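Local coordinates for protein toll (Drosophila melanogaster, PDB 4LXR) that acts as the cell-surface receptor for cleaved spaetzle, switching on the Toll pathway in dorsal-ventral patterning of the embryo and in antifungal innate immunity, at residues Cys80-His85 against Leu110-Thr115; Asn501-Lys506 against His528-Asp533; Lys506-Ala511 against Asp533-Cys538. All coordinates share one frame; numbering follows the deposited sequence. Where two conformers were deposited one is given.

All three contacts join successive turns of the leucine-rich repeat ectodomain, each linking loops or short strands some two dozen residues apart in sequence. Contact 1 lies near the N-terminal end, its centre about 68 Å from that of contact 2; it is partly buried, and its grip is mainly aliphatic, with bridging waters at its polar atoms. Contacts 2 and 3 have centres about 10 Å apart and share Lys506 and Asp533, so together they follow one pair of neighbouring turns. Contact 2 is buried and rich in turn-forming side chains beside an N-linked glycan, whereas contact 3, partly buried, carries the pairing onward into the first C-terminal cap through an asparagine, a proline and backbone bonds.

Contact 1 (Cys80-His85 against Leu110-Thr115). With NAG (2-acetamido-2-deoxy-beta-D-glucopyranose), chain I.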
loop_
_atom_site.group_PDB
_atom_site.type_symbol
_atom_site.label_atom_id
_atom_site.label_comp_id
_atom_site.label_asym_id
_atom_site.label_seq_id
_atom_site.Cartn_x
_atom_site.Cartn_y
_atom_site.Cartn_z
ATOM N N CYS A 80 30.887 27.351 -9.407
ATOM C CA CYS A 80 32.213 27.937 -9.597
ATOM C C CYS A 80 32.131 29.186 -10.455
ATOM O O CYS A 80 31.181 29.358 -11.221
ATOM C CB CYS A 80 33.181 26.910 -10.210
ATOM S SG CYS A 80 33.354 25.388 -9.168
ATOM N N MET A 81 33.115 30.069 -10.310
ATOM C CA MET A 81 33.183 31.263 -11.147
ATOM C C MET A 81 33.943 30.946 -12.408
ATOM O O MET A 81 34.914 30.179 -12.379
ATOM C CB MET A 81 33.870 32.415 -10.398
ATOM C CG MET A 81 33.123 32.769 -9.129
ATOM S SD MET A 81 33.871 34.084 -8.197
ATOM C CE MET A 81 33.610 35.472 -9.305
ATOM N N LEU A 82 33.491 31.518 -13.521
ATOM C CA LEU A 82 34.257 31.450 -14.754
ATOM C C LEU A 82 35.593 32.138 -14.510
ATOM O O LEU A 82 35.647 33.263 -13.989
ATOM C CB LEU A 82 33.488 32.079 -15.918
ATOM C CG LEU A 82 32.272 31.224 -16.291
ATOM C CD1 LEU A 82 31.309 31.980 -17.234
ATOM C CD2 LEU A 82 32.729 29.894 -16.895
ATOM N N PRO A 83 36.685 31.457 -14.882
ATOM C CA PRO A 83 38.033 31.844 -14.460
ATOM C C PRO A 83 38.657 32.980 -15.278
ATOM O O PRO A 83 39.804 32.863 -15.712
ATOM C CB PRO A 83 38.822 30.546 -14.643
ATOM C CG PRO A 83 38.134 29.846 -15.736
ATOM C CD PRO A 83 36.678 30.173 -15.603
ATOM N N GLY A 84 37.920 34.065 -15.477
ATOM C CA GLY A 84 38.440 35.208 -16.219
ATOM C C GLY A 84 38.864 34.903 -17.655
ATOM O O GLY A 84 38.160 34.222 -18.403
ATOM N N HIS A 85 40.027 35.408 -18.041
ATOM C CA HIS A 85 40.562 35.181 -19.377
ATOM C C HIS A 85 41.472 33.959 -19.404
ATOM O O HIS A 85 42.442 33.912 -20.151
ATOM C CB HIS A 85 41.312 36.426 -19.839
ATOM C CG HIS A 85 40.447 37.644 -19.910
ATOM N ND1 HIS A 85 39.170 37.615 -20.435
ATOM C CD2 HIS A 85 40.658 38.916 -19.502
ATOM C CE1 HIS A 85 38.641 38.823 -20.363
ATOM N NE2 HIS A 85 39.523 39.631 -19.801
ATOM N N LEU A 110 28.765 33.203 -11.690
ATOM C CA LEU A 110 29.627 33.220 -12.877
ATOM C C LEU A 110 30.750 34.264 -12.808
ATOM O O LEU A 110 31.905 33.955 -13.090
ATOM C CB LEU A 110 28.792 33.443 -14.145
ATOM C CG LEU A 110 27.722 32.394 -14.480
ATOM C CD1 LEU A 110 26.888 32.811 -15.699
ATOM C CD2 LEU A 110 28.336 30.997 -14.679
ATOM N N GLY A 111 30.406 35.495 -12.439
ATOM C CA GLY A 111 31.376 36.579 -12.367
ATOM C C GLY A 111 31.547 37.297 -13.694
ATOM O O GLY A 111 32.067 38.404 -13.721
ATOM N N MET A 112 31.079 36.665 -14.776
ATOM C CA MET A 112 31.231 37.140 -16.152
ATOM C C MET A 112 30.394 36.239 -17.078
ATOM O O MET A 112 29.825 35.230 -16.639
ATOM C CB MET A 112 32.703 37.077 -16.579
ATOM C CG MET A 112 33.239 35.641 -16.730
ATOM S SD MET A 112 35.032 35.513 -17.006
ATOM C CE MET A 112 35.187 36.111 -18.716
ATOM N N ASN A 113 30.307 36.611 -18.351
ATOM C CA ASN A 113 29.714 35.751 -19.390
ATOM C C ASN A 113 30.715 34.676 -19.822
ATOM O O ASN A 113 31.925 34.899 -19.786
ATOM C CB ASN A 113 29.321 36.599 -20.617
ATOM C CG ASN A 113 28.171 37.576 -20.333
ATOM O OD1 ASN A 113 27.166 37.197 -19.731
ATOM N ND2 ASN A 113 28.320 38.833 -20.771
ATOM N N ILE A 114 30.229 33.507 -20.236
ATOM C CA ILE A 114 31.125 32.472 -20.760
ATOM C C ILE A 114 31.740 32.881 -22.109
ATOM O O ILE A 114 31.122 33.607 -22.890
ATOM C CB ILE A 114 30.393 31.076 -20.848
ATOM C CG1 ILE A 114 31.387 29.912 -20.885
ATOM C CG2 ILE A 114 29.419 31.048 -22.000
ATOM C CD1 ILE A 114 30.717 28.518 -20.759
ATOM N N THR A 115 32.967 32.438 -22.373
ATOM C CA THR A 115 33.623 32.775 -23.626
ATOM C C THR A 115 34.175 31.530 -24.299
ATOM O O THR A 115 34.385 30.499 -23.655
ATOM C CB THR A 115 34.823 33.746 -23.434
ATOM O OG1 THR A 115 35.891 33.053 -22.779
ATOM C CG2 THR A 115 34.436 34.995 -22.630
HETATM C C1 NAG I . 27.056 39.503 -21.031
HETATM C C2 NAG I . 27.229 40.611 -19.983
HETATM C C3 NAG I . 26.162 41.704 -20.155
HETATM C C4 NAG I . 26.039 42.160 -21.606
HETATM C C5 NAG I . 25.884 40.962 -22.531
HETATM C C6 NAG I . 25.851 41.347 -23.994
HETATM C C7 NAG I . 28.139 40.109 -17.750
HETATM C C8 NAG I . 29.375 40.845 -18.181
HETATM N N2 NAG I . 27.151 40.043 -18.647
HETATM O O3 NAG I . 26.498 42.817 -19.333
HETATM O O4 NAG I . 24.897 42.996 -21.757
HETATM O O5 NAG I . 27.001 40.081 -22.347
HETATM O O6 NAG I . 27.014 40.918 -24.694
HETATM O O7 NAG I . 28.037 39.602 -16.635
HETATM O O HOH W 1 34.138 35.083 -13.013
HETATM O O HOH W 2 37.804 34.748 -21.639
#
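Leu82 packs its side chain against the 110-115 loop, and the close packing gathers round it. Its CD1 methyl reaches the backbone of the second loop, 3.5 Å from Ile114 N, and lies 4.0 Å from Leu110 CD2. Leu82 CB rests on Met112 CG at 3.7 Å. The same leucine is pinned by its backbone: Leu82 N donates to a lone pair of Leu110 O at 2.9 Å, though the N-H is bent to 137°. Met112 takes the less common setting with CG between its N and carbonyl carbon (chi1 69°), and the chain then folds at chi3, which brings SD alongside the backbone of Gly84, 3.5 Å from Gly84 CA. Met81 CE sits over Gly111 CA at 3.9 Å, where a side chain on Gly111 would collide.

The wetter part is polar: one water donates to Leu82 O and Leu110 O, beside the backbone bond, and a second links Gly84 O to Thr115 OG1. Asn113 turns away and carries a GlcNAc on ND2, while its OD1 accepts from His137 N and Thr136 OG1. The loops follow adjacent parallel strands 74-78 and 102-106, as turn-to-turn packing of a leucine-rich-repeat-type solenoid near its N-terminal end; Pro83 packs on Ile88 and Ile91 of helix 88-94, Leu82 on Phe105 of strand 102-106, and Leu110 and Ile114 on Phe130 of strand 127-131.

Contact 2 (Asn501-Lys506 against His528-Asp533); sequences NMTHNK and HVDLND. With NAG (2-acetamido-2-deoxy-beta-D-glucopyranose), chain F; NAG (2-acetamido-2-deoxy-beta-D-glucopyranose), chain B; NAG (2-acetamido-2-deoxy-beta-D-glucopyranose), chain M.
Asn501 OD1, 4.3 Å from Asp530 CB across the contact, accepts twice from its own loop: Thr503 OG1 donates to it at 2.6 Å and Thr503 N at 3.1 Å, the latter lying in the carbonyl plane. The setting is the parallel strand stack of a leucine-rich repeat solenoid, with Asn501 bridged to Asp530 of the next turn. Both residues close Asx turns; on the second strand Asp530 OD1 accepts from Asn532 N, which meets it nearly along the C-O bond direction. Between the strands Met502 N donates to Asp530 O at 2.9 Å. On the buried side, Met502 runs extended beyond CG, its CE reaching Val529 CG1 while its CB lies beside Leu531 CD2, and Leu485 packs on both Met502 and Leu531.

The opposite side is sugar. Asn501 ND2 carries a GlcNAc whose N2 donates to Asp530 OD2 at 2.8 Å, tying the glycan to the neighbouring turn. Asp533 lies side by side with His504, its carboxylate stacked at 20° to the imidazole and its CB over one ring face. Tyr479 also stacks with this ring, and Arg567 forms a salt bridge with Asp533 OD2. At the ring edge His504 NE2 donates in plane to O7 of the second GlcNAc at 3.2 Å, with an N-H...O angle of 157°.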
loop_
_atom_site.group_PDB
_atom_site.type_symbol
_atom_site.label_atom_id
_atom_site.label_comp_id
_atom_site.label_asym_id
_atom_site.label_seq_id
_atom_site.Cartn_x
_atom_site.Cartn_y
_atom_site.Cartn_z
ATOM N N ASN A 501 -9.082 -11.926 3.524
ATOM C CA ASN A 501 -9.435 -10.799 4.376
ATOM C C ASN A 501 -10.935 -10.759 4.563
ATOM O O ASN A 501 -11.665 -10.558 3.600
ATOM C CB ASN A 501 -8.965 -9.489 3.739
ATOM C CG ASN A 501 -8.785 -8.373 4.750
ATOM O OD1 ASN A 501 -9.657 -8.135 5.583
ATOM N ND2 ASN A 501 -7.642 -7.687 4.680
ATOM N N MET A 502 -11.410 -10.956 5.791
ATOM C CA MET A 502 -12.846 -10.838 6.055
ATOM C C MET A 502 -13.134 -9.761 7.083
ATOM O O MET A 502 -14.139 -9.836 7.798
ATOM C CB MET A 502 -13.447 -12.158 6.525
ATOM C CG MET A 502 -13.314 -13.288 5.541
ATOM S SD MET A 502 -14.294 -14.664 6.148
ATOM C CE MET A 502 -13.610 -16.037 5.231
ATOM N N THR A 503 -12.252 -8.768 7.155
ATOM C CA THR A 503 -12.443 -7.646 8.065
ATOM C C THR A 503 -13.565 -6.736 7.606
ATOM O O THR A 503 -13.874 -6.671 6.418
ATOM C CB THR A 503 -11.182 -6.795 8.201
ATOM O OG1 THR A 503 -10.817 -6.273 6.919
ATOM C CG2 THR A 503 -10.041 -7.622 8.753
ATOM N N HIS A 504 -14.172 -6.047 8.567
ATOM C CA HIS A 504 -15.198 -5.046 8.294
ATOM C C HIS A 504 -16.396 -5.591 7.532
ATOM O O HIS A 504 -16.995 -4.889 6.723
ATOM C CB HIS A 504 -14.603 -3.835 7.572
ATOM C CG HIS A 504 -13.640 -3.054 8.410
ATOM N ND1 HIS A 504 -14.020 -1.955 9.148
ATOM C CD2 HIS A 504 -12.317 -3.227 8.643
ATOM C CE1 HIS A 504 -12.971 -1.478 9.794
ATOM N NE2 HIS A 504 -11.927 -2.234 9.508
ATOM N N ASN A 505 -16.735 -6.846 7.794
ATOM C CA ASN A 505 -17.988 -7.394 7.309
ATOM C C ASN A 505 -19.095 -7.196 8.348
ATOM O O ASN A 505 -19.009 -6.284 9.178
ATOM C CB ASN A 505 -17.813 -8.859 6.893
ATOM C CG ASN A 505 -17.320 -8.994 5.452
ATOM O OD1 ASN A 505 -18.083 -9.348 4.554
ATOM N ND2 ASN A 505 -16.051 -8.674 5.227
ATOM N N LYS A 506 -20.127 -8.033 8.300
ATOM C CA LYS A 506 -21.246 -7.926 9.232
ATOM C C LYS A 506 -21.327 -9.181 10.105
ATOM O O LYS A 506 -22.409 -9.595 10.517
ATOM C CB LYS A 506 -22.556 -7.736 8.465
ATOM C CG LYS A 506 -22.593 -6.489 7.557
ATOM C CD LYS A 506 -22.664 -5.209 8.380
ATOM C CE LYS A 506 -23.090 -4.006 7.542
ATOM N NZ LYS A 506 -21.928 -3.186 7.065
ATOM N N HIS A 528 -4.507 -18.406 5.963
ATOM C CA HIS A 528 -4.698 -17.327 6.932
ATOM C C HIS A 528 -6.006 -16.606 6.661
ATOM O O HIS A 528 -6.344 -16.337 5.509
ATOM C CB HIS A 528 -3.548 -16.322 6.871
ATOM C CG HIS A 528 -2.208 -16.909 7.187
ATOM N ND1 HIS A 528 -1.572 -16.707 8.396
ATOM C CD2 HIS A 528 -1.379 -17.688 6.453
ATOM C CE1 HIS A 528 -0.414 -17.341 8.393
ATOM N NE2 HIS A 528 -0.272 -17.944 7.227
ATOM N N VAL A 529 -6.746 -16.293 7.721
ATOM C CA VAL A 529 -8.005 -15.560 7.591
ATOM C C VAL A 529 -8.076 -14.417 8.599
ATOM O O VAL A 529 -8.003 -14.641 9.807
ATOM C CB VAL A 529 -9.241 -16.468 7.803
ATOM C CG1 VAL A 529 -10.508 -15.694 7.503
ATOM C CG2 VAL A 529 -9.158 -17.719 6.935
ATOM N N ASP A 530 -8.232 -13.195 8.101
ATOM C CA ASP A 530 -8.313 -12.027 8.968
ATOM C C ASP A 530 -9.764 -11.720 9.335
ATOM O O ASP A 530 -10.549 -11.325 8.483
ATOM C CB ASP A 530 -7.671 -10.820 8.280
ATOM C CG ASP A 530 -7.393 -9.688 9.243
ATOM O OD1 ASP A 530 -8.049 -9.637 10.306
ATOM O OD2 ASP A 530 -6.526 -8.844 8.939
ATOM N N LEU A 531 -10.104 -11.885 10.613
ATOM C CA LEU A 531 -11.477 -11.705 11.085
ATOM C C LEU A 531 -11.675 -10.428 11.898
ATOM O O LEU A 531 -12.726 -10.240 12.513
ATOM C CB LEU A 531 -11.909 -12.905 11.924
ATOM C CG LEU A 531 -11.971 -14.250 11.200
ATOM C CD1 LEU A 531 -12.378 -15.373 12.170
ATOM C CD2 LEU A 531 -12.929 -14.156 10.004
ATOM N N ASN A 532 -10.669 -9.559 11.900
ATOM C CA ASN A 532 -10.709 -8.324 12.684
ATOM C C ASN A 532 -11.857 -7.390 12.308
ATOM O O ASN A 532 -12.359 -7.436 11.183
ATOM C CB ASN A 532 -9.381 -7.574 12.555
ATOM C CG ASN A 532 -8.271 -8.205 13.382
ATOM O OD1 ASN A 532 -8.538 -8.994 14.290
ATOM N ND2 ASN A 532 -7.022 -7.850 13.081
ATOM N N ASP A 533 -12.264 -6.545 13.253
ATOM C CA ASP A 533 -13.246 -5.489 12.985
ATOM C C ASP A 533 -14.585 -6.005 12.472
ATOM O O ASP A 533 -15.138 -5.477 11.506
ATOM C CB ASP A 533 -12.687 -4.461 11.993
ATOM C CG ASP A 533 -11.447 -3.775 12.506
ATOM O OD1 ASP A 533 -11.572 -2.902 13.392
ATOM O OD2 ASP A 533 -10.346 -4.103 12.019
HETATM C C1 NAG F . -7.444 -6.769 5.783
HETATM C C2 NAG F . -5.959 -6.662 6.167
HETATM C C3 NAG F . -5.764 -5.674 7.325
HETATM C C4 NAG F . -6.510 -4.366 7.079
HETATM C C5 NAG F . -7.949 -4.666 6.681
HETATM C C6 NAG F . -8.760 -3.430 6.368
HETATM C C7 NAG F . -4.342 -8.507 5.966
HETATM C C8 NAG F . -3.649 -7.676 4.930
HETATM N N2 NAG F . -5.431 -7.966 6.523
HETATM O O3 NAG F . -4.373 -5.425 7.482
HETATM O O4 NAG F . -6.591 -3.600 8.278
HETATM O O5 NAG F . -7.956 -5.486 5.510
HETATM O O6 NAG F . -8.246 -2.755 5.229
HETATM O O7 NAG F . -3.932 -9.615 6.295
HETATM C C1 NAG B . -5.470 -2.781 8.637
HETATM C C2 NAG B . -5.996 -1.712 9.587
HETATM C C3 NAG B . -4.855 -0.826 10.078
HETATM C C4 NAG B . -3.718 -1.662 10.657
HETATM C C5 NAG B . -3.313 -2.776 9.692
HETATM C C6 NAG B . -2.331 -3.752 10.299
HETATM C C7 NAG B . -8.336 -1.090 9.122
HETATM C C8 NAG B . -9.235 -0.127 8.407
HETATM N N2 NAG B . -7.025 -0.897 8.951
HETATM O O3 NAG B . -5.354 0.086 11.051
HETATM O O4 NAG B . -2.586 -0.820 10.854
HETATM O O5 NAG B . -4.462 -3.540 9.298
HETATM O O6 NAG B . -2.359 -5.008 9.633
HETATM O O7 NAG B . -8.782 -2.008 9.809
HETATM C C1 NAG M . -24.755 -4.599 2.908
HETATM C C2 NAG M . -25.048 -3.083 2.964
HETATM C C3 NAG M . -25.888 -2.619 1.761
HETATM C C4 NAG M . -27.074 -3.542 1.484
HETATM C C5 NAG M . -26.690 -5.012 1.637
HETATM C C6 NAG M . -27.126 -5.869 0.472
HETATM C C7 NAG M . -25.184 -1.777 5.039
HETATM C C8 NAG M . -25.960 -1.517 6.297
HETATM N N2 NAG M . -25.685 -2.707 4.221
HETATM O O3 NAG M . -25.072 -2.476 0.602
HETATM O O4 NAG M . -28.164 -3.230 2.345
HETATM O O5 NAG M . -25.268 -5.126 1.717
HETATM O O6 NAG M . -27.054 -7.249 0.797
HETATM O O7 NAG M . -24.149 -1.169 4.777
#

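Contact 3 (Lys506-Ala511 against Asp533-Cys538); sequences KIRRIA and DNPLVC. With NAG (2-acetamido-2-deoxy-beta-D-glucopyranose), chain M.
Pro535 CG lies over the centre of one face of the Arg508 guanidinium, 4.2 Å above its plane, though this holds for one of two alternative conformers and is tentative. Arg508 gets there by an extended chain from CG to NE, which passes Pro535 O. The Asn534 amide crosses Ile507 obliquely: OD1 takes a weak bond from Ile507 N at 3.3 Å, and ND2 touches Ile507 CD1 at 3.5 Å. That ND2 is spent on the carbonyls of Met502 and Leu531. An alanine here removes the amide, and the carbonyls of Met502 and Leu531 would probably be left without this donor, with the weak bond to Ile507 N gone as well. Val537 N donates to a lone pair of Arg508 O at 2.7 Å and 166°. Leu536 CD1 meets Ile510 CG1 at 3.9 Å, the two chains crossing at about a right angle, and Phe545 of helix 543-549 touches both. Asn534 holds the asparagine position of the LxxLxLxxN repeat motif, and the inverse gamma turn at Pro535 leads to Cys538, disulfide-bonded to Cys570: the passage from leucine-rich repeats into the first of two cysteine-rich C-terminal caps.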
loop_
_atom_site.group_PDB
_atom_site.type_symbol
_atom_site.label_atom_id
_atom_site.label_comp_id
_atom_site.label_asym_id
_atom_site.label_seq_id
_atom_site.Cartn_x
_atom_site.Cartn_y
_atom_site.Cartn_z
ATOM N N LYS A 506 -20.127 -8.033 8.300
ATOM C CA LYS A 506 -21.246 -7.926 9.232
ATOM C C LYS A 506 -21.327 -9.181 10.105
ATOM O O LYS A 506 -22.409 -9.595 10.517
ATOM C CB LYS A 506 -22.556 -7.736 8.465
ATOM C CG LYS A 506 -22.593 -6.489 7.557
ATOM C CD LYS A 506 -22.664 -5.209 8.380
ATOM C CE LYS A 506 -23.090 -4.006 7.542
ATOM N NZ LYS A 506 -21.928 -3.186 7.065
ATOM N N ILE A 507 -20.166 -9.775 10.368
ATOM C CA ILE A 507 -20.065 -11.070 11.042
ATOM C C ILE A 507 -20.459 -10.971 12.511
ATOM O O ILE A 507 -19.676 -10.522 13.337
ATOM C CB ILE A 507 -18.633 -11.646 10.898
ATOM C CG1 ILE A 507 -18.322 -11.898 9.411
ATOM C CG2 ILE A 507 -18.470 -12.926 11.710
ATOM C CD1 ILE A 507 -16.853 -12.183 9.108
ATOM N N ARG A 508 -21.678 -11.393 12.825
ATOM C CA ARG A 508 -22.187 -11.315 14.194
ATOM C C ARG A 508 -22.044 -12.632 14.951
ATOM O O ARG A 508 -21.769 -12.638 16.151
ATOM C CB ARG A 508 -23.630 -10.795 14.206
ATOM C CG ARG A 508 -23.687 -9.321 13.838
ATOM C CD ARG A 508 -25.075 -8.716 13.922
ATOM N NE ARG A 508 -25.012 -7.276 13.681
ATOM C CZ ARG A 508 -24.974 -6.718 12.476
ATOM N NH1 ARG A 508 -24.999 -7.477 11.386
ATOM N NH2 ARG A 508 -24.913 -5.400 12.360
ATOM N N ARG A 509 -22.212 -13.746 14.247
ATOM C CA ARG A 509 -21.931 -15.050 14.836
ATOM C C ARG A 509 -20.848 -15.797 14.070
ATOM O O ARG A 509 -20.729 -15.684 12.848
ATOM C CB ARG A 509 -23.194 -15.912 14.929
ATOM C CG ARG A 509 -22.983 -17.258 15.637
ATOM C CD ARG A 509 -24.298 -17.976 15.802
ATOM N NE ARG A 509 -25.230 -17.134 16.546
ATOM C CZ ARG A 509 -26.541 -17.322 16.580
ATOM N NH1 ARG A 509 -27.081 -18.322 15.900
ATOM N NH2 ARG A 509 -27.308 -16.506 17.283
ATOM N N ILE A 510 -20.050 -16.537 14.828
ATOM C CA ILE A 510 -19.104 -17.518 14.314
ATOM C C ILE A 510 -19.352 -18.823 15.071
ATOM O O ILE A 510 -18.990 -18.949 16.238
ATOM C CB ILE A 510 -17.652 -17.101 14.557
ATOM C CG1 ILE A 510 -17.336 -15.802 13.811
ATOM C CG2 ILE A 510 -16.713 -18.227 14.148
ATOM C CD1 ILE A 510 -15.906 -15.356 13.959
ATOM N N ALA A 511 -19.976 -19.788 14.407
ATOM C CA ALA A 511 -20.452 -20.985 15.075
ATOM C C ALA A 511 -19.653 -22.217 14.671
ATOM O O ALA A 511 -19.909 -22.824 13.631
ATOM C CB ALA A 511 -21.933 -21.184 14.793
ATOM N N ASP A 533 -12.264 -6.545 13.253
ATOM C CA ASP A 533 -13.246 -5.489 12.985
ATOM C C ASP A 533 -14.585 -6.005 12.472
ATOM O O ASP A 533 -15.138 -5.477 11.506
ATOM C CB ASP A 533 -12.687 -4.461 11.993
ATOM C CG ASP A 533 -11.447 -3.775 12.506
ATOM O OD1 ASP A 533 -11.572 -2.902 13.392
ATOM O OD2 ASP A 533 -10.346 -4.103 12.019
ATOM N N ASN A 534 -15.095 -7.042 13.114
ATOM C CA ASN A 534 -16.441 -7.505 12.848
ATOM C C ASN A 534 -17.321 -7.327 14.085
ATOM O O ASN A 534 -16.823 -7.375 15.213
ATOM C CB ASN A 534 -16.406 -8.955 12.378
ATOM C CG ASN A 534 -16.169 -9.064 10.885
ATOM O OD1 ASN A 534 -17.047 -8.721 10.089
ATOM N ND2 ASN A 534 -14.988 -9.539 10.495
ATOM N N PRO A 535 -18.630 -7.093 13.883
ATOM C CA PRO A 535 -19.542 -6.815 15.007
ATOM C C PRO A 535 -20.007 -8.070 15.778
ATOM O O PRO A 535 -21.202 -8.330 15.900
ATOM C CB PRO A 535 -20.730 -6.123 14.319
ATOM C CG PRO A 535 -20.754 -6.719 12.940
ATOM C CD PRO A 535 -19.296 -6.942 12.574
ATOM N N LEU A 536 -19.062 -8.825 16.318
ATOM C CA LEU A 536 -19.366 -10.124 16.913
ATOM C C LEU A 536 -20.282 -10.045 18.133
ATOM O O LEU A 536 -20.050 -9.244 19.044
ATOM C CB LEU A 536 -18.067 -10.832 17.290
ATOM C CG LEU A 536 -18.169 -12.323 17.590
ATOM C CD1 LEU A 536 -18.572 -13.089 16.333
ATOM C CD2 LEU A 536 -16.854 -12.833 18.143
ATOM N N VAL A 537 -21.336 -10.859 18.131
ATOM C CA VAL A 537 -22.203 -10.988 19.301
ATOM C C VAL A 537 -21.622 -12.079 20.201
ATOM O O VAL A 537 -21.591 -13.253 19.826
ATOM C CB VAL A 537 -23.670 -11.329 18.919
ATOM C CG1 VAL A 537 -24.478 -11.685 20.164
ATOM C CG2 VAL A 537 -24.329 -10.163 18.172
ATOM N N CYS A 538 -21.128 -11.686 21.370
ATOM C CA CYS A 538 -20.473 -12.631 22.269
ATOM C C CYS A 538 -21.443 -13.261 23.265
ATOM O O CYS A 538 -21.499 -12.872 24.432
ATOM C CB CYS A 538 -19.307 -11.966 22.990
ATOM S SG CYS A 538 -18.008 -11.418 21.865
HETATM C C1 NAG M . -24.755 -4.599 2.908
HETATM C C2 NAG M . -25.048 -3.083 2.964
HETATM C C3 NAG M . -25.888 -2.619 1.761
HETATM C C4 NAG M . -27.074 -3.542 1.484
HETATM C C5 NAG M . -26.690 -5.012 1.637
HETATM C C6 NAG M . -27.126 -5.869 0.472
HETATM C C7 NAG M . -25.184 -1.777 5.039
HETATM C C8 NAG M . -25.960 -1.517 6.297
HETATM N N2 NAG M . -25.685 -2.707 4.221
HETATM O O3 NAG M . -25.072 -2.476 0.602
HETATM O O4 NAG M . -28.164 -3.230 2.345
HETATM O O5 NAG M . -25.268 -5.126 1.717
HETATM O O6 NAG M . -27.054 -7.249 0.797
HETATM O O7 NAG M . -24.149 -1.169 4.777
HETATM O O HOH W 3 -23.266 -14.631 18.030
#